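Local coordinates for protein glutamyl-tRNA(Gln) amidotransferase subunit F, mitochondrial (Saccharomyces cerevisiae, PDB 4N0H) that serves as the GatC-like third subunit of a mitochondrial amidotransferase assembly, running as an extended chain over its two partner subunits, at residues 11-14 against 18-21; 50-55 against 60-65; 122-125 against 130-133. All blocks are in the same frame, centred on the assembly; numbering follows the deposited sequence.

Interaction 1: 11-14 against 18-21; sequences KKFE and QIRD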
loop_
_atom_site.group_PDB
_atom_site.type_symbol
_atom_site.label_atom_id
_atom_site.label_comp_id
_atom_site.label_asym_id
_atom_site.label_seq_id
_atom_site.Cartn_x
_atom_site.Cartn_y
_atom_site.Cartn_z
ATOM N N LYS C 11 32.498 -7.648 22.286
ATOM C CA LYS C 11 33.868 -7.788 21.814
ATOM C C LYS C 11 33.958 -8.834 20.716
ATOM O O LYS C 11 33.185 -9.785 20.692
ATOM C CB LYS C 11 34.807 -8.152 22.966
ATOM C CG LYS C 11 34.993 -7.031 23.978
ATOM N N LYS C 12 34.911 -8.643 19.813
ATOM C CA LYS C 12 35.145 -9.560 18.703
ATOM C C LYS C 12 35.374 -10.982 19.207
ATOM O O LYS C 12 36.056 -11.184 20.211
ATOM C CB LYS C 12 36.371 -9.085 17.921
ATOM C CG LYS C 12 36.720 -9.905 16.703
ATOM C CD LYS C 12 38.023 -9.410 16.087
ATOM C CE LYS C 12 39.186 -9.565 17.056
ATOM N NZ LYS C 12 40.451 -8.999 16.509
ATOM N N PHE C 13 34.795 -11.965 18.520
ATOM C CA PHE C 13 35.056 -13.360 18.862
ATOM C C PHE C 13 36.512 -13.674 18.552
ATOM O O PHE C 13 37.017 -13.297 17.496
ATOM C CB PHE C 13 34.138 -14.312 18.092
ATOM C CG PHE C 13 32.691 -14.262 18.527
ATOM C CD1 PHE C 13 32.325 -14.630 19.814
ATOM C CD2 PHE C 13 31.701 -13.881 17.637
ATOM C CE1 PHE C 13 30.997 -14.592 20.215
ATOM C CE2 PHE C 13 30.369 -13.850 18.025
ATOM C CZ PHE C 13 30.020 -14.213 19.322
ATOM N N GLU C 14 37.187 -14.355 19.474
ATOM C CA GLU C 14 38.595 -14.696 19.289
ATOM C C GLU C 14 38.791 -16.057 18.631
ATOM O O GLU C 14 39.795 -16.292 17.969
ATOM C CB GLU C 14 39.347 -14.641 20.625
ATOM C CG GLU C 14 39.552 -13.237 21.164
ATOM C CD GLU C 14 40.370 -12.368 20.221
ATOM O OE1 GLU C 14 41.211 -12.920 19.479
ATOM O OE2 GLU C 14 40.165 -11.136 20.213
ATOM N N GLN C 18 34.371 -19.882 21.236
ATOM C CA GLN C 18 33.680 -18.744 21.846
ATOM C C GLN C 18 32.315 -18.536 21.201
ATOM O O GLN C 18 31.351 -18.140 21.863
ATOM C CB GLN C 18 34.505 -17.461 21.709
ATOM C CG GLN C 18 35.678 -17.372 22.670
ATOM C CD GLN C 18 36.344 -16.007 22.654
ATOM O OE1 GLN C 18 36.175 -15.230 21.714
ATOM N NE2 GLN C 18 37.094 -15.703 23.708
ATOM N N ILE C 19 32.241 -18.796 19.901
ATOM C CA ILE C 19 30.977 -18.709 19.188
ATOM C C ILE C 19 30.045 -19.842 19.612
ATOM O O ILE C 19 28.850 -19.627 19.845
ATOM C CB ILE C 19 31.190 -18.723 17.661
ATOM C CG1 ILE C 19 31.972 -17.476 17.240
ATOM C CG2 ILE C 19 29.842 -18.782 16.936
ATOM C CD1 ILE C 19 32.176 -17.338 15.742
ATOM N N ARG C 20 30.597 -21.047 19.725
ATOM C CA ARG C 20 29.814 -22.191 20.171
ATOM C C ARG C 20 29.250 -21.988 21.581
ATOM O O ARG C 20 28.108 -22.362 21.859
ATOM C CB ARG C 20 30.632 -23.488 20.082
ATOM C CG ARG C 20 30.822 -23.997 18.650
ATOM C CD ARG C 20 31.640 -25.294 18.595
ATOM N NE ARG C 20 31.820 -25.740 17.216
ATOM C CZ ARG C 20 32.913 -25.525 16.491
ATOM N NH1 ARG C 20 33.954 -24.893 17.018
ATOM N NH2 ARG C 20 32.968 -25.957 15.239
ATOM N N ASP C 21 30.040 -21.389 22.468
ATOM C CA ASP C 21 29.557 -21.095 23.817
ATOM C C ASP C 21 28.464 -20.025 23.775
ATOM O O ASP C 21 27.419 -20.159 24.414
ATOM C CB ASP C 21 30.707 -20.656 24.730
ATOM C CG ASP C 21 31.589 -21.817 25.164
ATOM O OD1 ASP C 21 31.111 -22.972 25.150
ATOM O OD2 ASP C 21 32.757 -21.572 25.530
#
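Phe13 and Gln18 mark the closest backbone approach, with CA atoms 6.3 Å apart, where the irregular segment 11-14 turns into helix 16-22. The main chain of 11-14 is extended up to Phe13 and bends at Glu14, so that the chain after it enters the helix and the Gln18 side chain can reach back to the Glu14 N-H. Glu14 N donates to Gln18 OE1 across 2.6 Å, and the bond is nearly straight at 171°. The donor sits above the carbonyl plane, 35° out of it, and does not follow a lone pair. Beyond CG the Gln18 chain is extended (chi2 -171°), a shape that carries the amide from the helix to the loop backbone. Glu14 lies alongside it, pointing the same way, and Glu14 CB touches Gln18 OE1 at 3.4 Å. Asn15, directly before the helix, accepts the Gln18 N-H through OD1, as an N-cap residue would, while the Gln18 side chain holds the residue before it. On the apolar side, Ile19 CG1 lies over one face of the Phe13 ring in a CH-pi contact, 3.7 Å from the ring centroid and displaced toward the rim. The two side chains cross at about a right angle, and Ile19 CD1 runs out past the rim, 4.0 Å from Phe13 CD2. Gln18 CB adds a looser touch to Phe13 CD1. The Phe13 ring also stacks edge-to-face with Tyr22 on the same helix, while its backbone bonds to another protein chain of the assembly, against which Ile19 packs as well.

Interaction 2: 50-55 against 60-65; sequences AVKKLL and LPLEGA
Leu55 and Leu60 are joined by the one hydrogen bond between segments 50-55 and 60-65. Leu60 N donates to Leu55 O at 2.8 Å with an N-H...O angle of 166°, and the donor lies nearly along the C=O axis. The acceptor is five residues earlier in the chain, so the bond spans one residue more than an alpha-helical one.

Apolar contacts make up the rest, and Leu55 is at their centre. Its CG lies beside the backbone N (chi1 -72°), and the two methyls then part toward different partners. Leu55 CD2 faces the CB of Leu60, the side chains crossing at about a right angle, whereas Leu55 CD1 meets Leu62 CD2 at 3.8 Å and Ala65 CB at 3.9 Å. The same Leu62 CD2 also rests on Leu55 CB and borders Lys52, whose CB is 4.1 Å away.

Within the loop, a type II beta turn from Leu62 to Ala65, closed by Ala65 N donating to Leu62 O, folds Ala65 back toward Leu55; Gly64 takes the positive phi (95°) at its third position. The N-H groups of Leu62 and Glu63 each find an acidic acceptor on another protein chain. Val51 and Leu54 meanwhile pack on helix 67-81. The long backbone bond with Leu55 packed on Leu60 is consistent with a Schellman motif ending the first helix of an alpha-helical hairpin.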
loop_
_atom_site.group_PDB
_atom_site.type_symbol
_atom_site.label_atom_id
_atom_site.label_comp_id
_atom_site.label_asym_id
_atom_site.label_seq_id
_atom_site.Cartn_x
_atom_site.Cartn_y
_atom_site.Cartn_z
ATOM N N ALA C 50 -19.970 -7.724 16.472
ATOM C CA ALA C 50 -18.713 -7.146 16.008
ATOM C C ALA C 50 -18.243 -7.846 14.739
ATOM O O ALA C 50 -17.747 -7.203 13.818
ATOM C CB ALA C 50 -17.649 -7.232 17.090
ATOM N N VAL C 51 -18.405 -9.166 14.702
ATOM C CA VAL C 51 -18.022 -9.953 13.535
ATOM C C VAL C 51 -18.890 -9.612 12.323
ATOM O O VAL C 51 -18.387 -9.473 11.208
ATOM C CB VAL C 51 -18.071 -11.470 13.836
ATOM C CG1 VAL C 51 -18.004 -12.285 12.551
ATOM C CG2 VAL C 51 -16.939 -11.856 14.779
ATOM N N LYS C 52 -20.192 -9.464 12.549
ATOM C CA LYS C 52 -21.106 -9.090 11.474
ATOM C C LYS C 52 -20.754 -7.713 10.911
ATOM O O LYS C 52 -20.783 -7.505 9.694
ATOM C CB LYS C 52 -22.559 -9.131 11.953
ATOM C CG LYS C 52 -23.038 -10.534 12.301
ATOM C CD LYS C 52 -24.518 -10.560 12.643
ATOM C CE LYS C 52 -24.979 -11.973 12.965
ATOM N NZ LYS C 52 -26.425 -12.018 13.340
ATOM N N LYS C 53 -20.411 -6.783 11.798
ATOM C CA LYS C 53 -19.942 -5.467 11.383
ATOM C C LYS C 53 -18.684 -5.592 10.526
ATOM O O LYS C 53 -18.575 -4.966 9.476
ATOM C CB LYS C 53 -19.658 -4.582 12.598
ATOM C CG LYS C 53 -19.067 -3.227 12.234
ATOM C CD LYS C 53 -18.661 -2.424 13.461
ATOM C CE LYS C 53 -17.172 -2.106 13.434
ATOM N NZ LYS C 53 -16.811 -0.993 14.357
ATOM N N LEU C 54 -17.745 -6.413 10.982
ATOM C CA LEU C 54 -16.487 -6.635 10.272
ATOM C C LEU C 54 -16.696 -7.254 8.889
ATOM O O LEU C 54 -16.034 -6.871 7.924
ATOM C CB LEU C 54 -15.555 -7.517 11.110
ATOM C CG LEU C 54 -14.318 -6.888 11.759
ATOM C CD1 LEU C 54 -14.287 -5.370 11.620
ATOM C CD2 LEU C 54 -14.214 -7.296 13.222
ATOM N N LEU C 55 -17.613 -8.211 8.797
ATOM C CA LEU C 55 -17.926 -8.858 7.521
ATOM C C LEU C 55 -18.520 -7.866 6.519
ATOM O O LEU C 55 -18.278 -7.960 5.316
ATOM C CB LEU C 55 -18.889 -10.033 7.734
ATOM C CG LEU C 55 -18.314 -11.284 8.404
ATOM C CD1 LEU C 55 -19.429 -12.179 8.939
ATOM C CD2 LEU C 55 -17.410 -12.056 7.448
ATOM N N LEU C 60 -17.977 -8.871 2.689
ATOM C CA LEU C 60 -18.088 -10.322 2.649
ATOM C C LEU C 60 -19.469 -10.732 3.148
ATOM O O LEU C 60 -20.036 -10.065 4.011
ATOM C CB LEU C 60 -16.985 -10.969 3.491
ATOM C CG LEU C 60 -15.565 -10.728 2.973
ATOM C CD1 LEU C 60 -14.526 -11.357 3.891
ATOM C CD2 LEU C 60 -15.424 -11.258 1.551
ATOM N N PRO C 61 -20.020 -11.822 2.593
ATOM C CA PRO C 61 -21.390 -12.240 2.916
ATOM C C PRO C 61 -21.576 -12.689 4.367
ATOM O O PRO C 61 -20.662 -13.255 4.971
ATOM C CB PRO C 61 -21.632 -13.413 1.959
ATOM C CG PRO C 61 -20.269 -13.921 1.628
ATOM C CD PRO C 61 -19.390 -12.707 1.598
ATOM N N LEU C 62 -22.759 -12.419 4.914
ATOM C CA LEU C 62 -23.134 -12.889 6.243
ATOM C C LEU C 62 -23.670 -14.310 6.156
ATOM O O LEU C 62 -23.429 -15.131 7.040
ATOM C CB LEU C 62 -24.207 -11.985 6.854
ATOM C CG LEU C 62 -23.826 -10.528 7.120
ATOM C CD1 LEU C 62 -25.027 -9.743 7.624
ATOM C CD2 LEU C 62 -22.670 -10.445 8.107
ATOM N N GLU C 63 -24.404 -14.593 5.085
ATOM C CA GLU C 63 -24.973 -15.919 4.882
ATOM C C GLU C 63 -23.883 -16.946 4.597
ATOM O O GLU C 63 -23.109 -16.800 3.653
ATOM C CB GLU C 63 -25.990 -15.898 3.740
ATOM C CG GLU C 63 -26.628 -17.248 3.460
ATOM C CD GLU C 63 -27.725 -17.168 2.417
ATOM O OE1 GLU C 63 -27.444 -17.452 1.233
ATOM O OE2 GLU C 63 -28.869 -16.820 2.783
ATOM N N GLY C 64 -23.826 -17.983 5.425
ATOM C CA GLY C 64 -22.823 -19.019 5.272
ATOM C C GLY C 64 -21.606 -18.777 6.143
ATOM O O GLY C 64 -20.725 -19.631 6.244
ATOM N N ALA C 65 -21.557 -17.610 6.777
ATOM C CA ALA C 65 -20.439 -17.272 7.648
ATOM C C ALA C 65 -20.563 -17.970 8.998
ATOM O O ALA C 65 -21.614 -17.926 9.637
ATOM C CB ALA C 65 -20.343 -15.767 7.835
#

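Interaction 3: 122-125 against 130-133; sequences QKQD and EVSG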
loop_
_atom_site.group_PDB
_atom_site.type_symbol
_atom_site.label_atom_id
_atom_site.label_comp_id
_atom_site.label_asym_id
_atom_site.label_seq_id
_atom_site.Cartn_x
_atom_site.Cartn_y
_atom_site.Cartn_z
ATOM N N GLN C 122 5.237 17.639 -16.412
ATOM C CA GLN C 122 4.139 16.683 -16.297
ATOM C C GLN C 122 3.495 16.462 -17.661
ATOM O O GLN C 122 3.239 17.413 -18.395
ATOM C CB GLN C 122 3.105 17.157 -15.275
ATOM C CG GLN C 122 3.611 17.097 -13.842
ATOM C CD GLN C 122 2.560 17.497 -12.819
ATOM O OE1 GLN C 122 2.626 17.089 -11.654
ATOM N NE2 GLN C 122 1.582 18.302 -13.249
ATOM N N LYS C 123 3.258 15.202 -18.005
ATOM C CA LYS C 123 2.694 14.867 -19.306
ATOM C C LYS C 123 1.969 13.531 -19.247
ATOM O O LYS C 123 2.131 12.766 -18.296
ATOM C CB LYS C 123 3.794 14.822 -20.367
ATOM C CG LYS C 123 4.756 13.660 -20.205
ATOM C CD LYS C 123 6.092 13.946 -20.870
ATOM C CE LYS C 123 6.818 15.070 -20.151
ATOM N NZ LYS C 123 8.191 15.285 -20.679
ATOM N N GLN C 124 1.168 13.255 -20.268
ATOM C CA GLN C 124 0.436 11.999 -20.339
ATOM C C GLN C 124 1.338 10.883 -20.866
ATOM O O GLN C 124 1.958 11.010 -21.921
ATOM C CB GLN C 124 -0.822 12.159 -21.190
ATOM C CG GLN C 124 -1.707 13.308 -20.708
ATOM C CD GLN C 124 -3.065 13.328 -21.378
ATOM O OE1 GLN C 124 -3.163 13.255 -22.604
ATOM N NE2 GLN C 124 -4.121 13.420 -20.573
ATOM N N ASP C 125 1.408 9.799 -20.103
ATOM C CA ASP C 125 2.290 8.676 -20.394
ATOM C C ASP C 125 1.485 7.544 -21.011
ATOM O O ASP C 125 0.553 7.026 -20.396
ATOM C CB ASP C 125 2.941 8.199 -19.089
ATOM C CG ASP C 125 4.068 7.198 -19.309
ATOM O OD1 ASP C 125 4.219 6.679 -20.435
ATOM O OD2 ASP C 125 4.803 6.925 -18.331
ATOM N N GLU C 130 -2.738 7.131 -20.104
ATOM C CA GLU C 130 -3.221 8.445 -19.695
ATOM C C GLU C 130 -3.780 9.286 -20.849
ATOM O O GLU C 130 -4.487 10.261 -20.613
ATOM C CB GLU C 130 -2.124 9.205 -18.937
ATOM C CG GLU C 130 -1.962 8.729 -17.491
ATOM C CD GLU C 130 -0.703 9.250 -16.828
ATOM O OE1 GLU C 130 0.241 9.630 -17.552
ATOM O OE2 GLU C 130 -0.657 9.280 -15.578
ATOM N N VAL C 131 -3.470 8.915 -22.088
ATOM C CA VAL C 131 -4.040 9.629 -23.228
ATOM C C VAL C 131 -5.480 9.174 -23.417
ATOM O O VAL C 131 -5.753 7.977 -23.483
ATOM C CB VAL C 131 -3.254 9.385 -24.524
ATOM C CG1 VAL C 131 -3.872 10.178 -25.674
ATOM C CG2 VAL C 131 -1.799 9.760 -24.341
ATOM N N SER C 132 -6.397 10.133 -23.479
ATOM C CA SER C 132 -7.821 9.846 -23.638
ATOM C C SER C 132 -8.089 8.915 -24.817
ATOM O O SER C 132 -7.597 9.141 -25.921
ATOM C CB SER C 132 -8.608 11.146 -23.831
ATOM O OG SER C 132 -8.517 11.980 -22.690
ATOM N N GLY C 133 -8.862 7.865 -24.564
ATOM C CA GLY C 133 -9.244 6.915 -25.594
ATOM C C GLY C 133 -8.143 6.004 -26.104
ATOM O O GLY C 133 -8.318 5.332 -27.120
HETATM O O HOH W 1 2.277 10.633 -16.546
HETATM O O HOH W 2 -5.650 12.874 -23.608
#
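Glu130 reaches across the neck of a short loop to Asp125, closing an irregular excursion of the chain that carries an Asx turn, Asp125 OD1 accepting the N-H of Glu127. The Glu130 side chain leaves its backbone toward segment 122-125 and is extended beyond CG (chi2 168°), which delivers OE1 to the main chain opposite. Asp125 N donates to Glu130 OE1 at 2.8 Å, on the anti lone pair of OE1, turned away from OE2. A weak return bond of 3.3 Å runs from Glu130 N to Asp125 O, so the two residues are tied twice, once through a side chain and once through backbone. Water 1 donates to Lys123 O and to Glu130 OE1, giving OE1 its second donor. The other oxygen, OE2, accepts from Gln33 N of the subunit B chain. Three donors around this buried carboxylate would probably favour its ionised form. The Asp125 carboxylate is directed elsewhere, its OD2 5.4 Å from Glu130 OE1, although Asp125 CB does touch OE1.

Gln124 lies on the other side of the loop closure, along the 130-132 backbone. Its CB abuts the CB of Glu130 at 3.9 Å and more loosely CG2 of Val131, while the extended remainder of the chain passes beside the Glu130 carbonyl. NE2 comes within 3.2 Å of Glu130 O at too poor an angle to bond; its partner is Gln33 O of subunit B. The loop is thus built against that subunit, where Gln122 and Ser132 also form hydrogen bonds. At the far end of the Gln124 amide, water 2 bridges the segments, donating to Gln124 OE1 at 2.7 Å and accepting from Ser132 N at 2.8 Å.

Overall arrangement
The three contacts follow one another along the chain without interleaving: interaction 1 at the start of helix 16-22, interaction 2 between helix 48-57 and the loop leading to helix 67-81, and interaction 3 in the loop between helix 112-120 and strand 149-152. They share no helix or strand and do not touch. Interactions 1 and 2 lie on opposite sides of the chain's centre, their own centres about 55 Å apart. The centres of interactions 1 and 3 are about 61 Å apart. Those of interactions 2 and 3 are about 41 Å apart. Each is a local closure in an extended subunit with a 28 Å radius of gyration, and each borders a partner chain, with interaction 3 lying on subunit B.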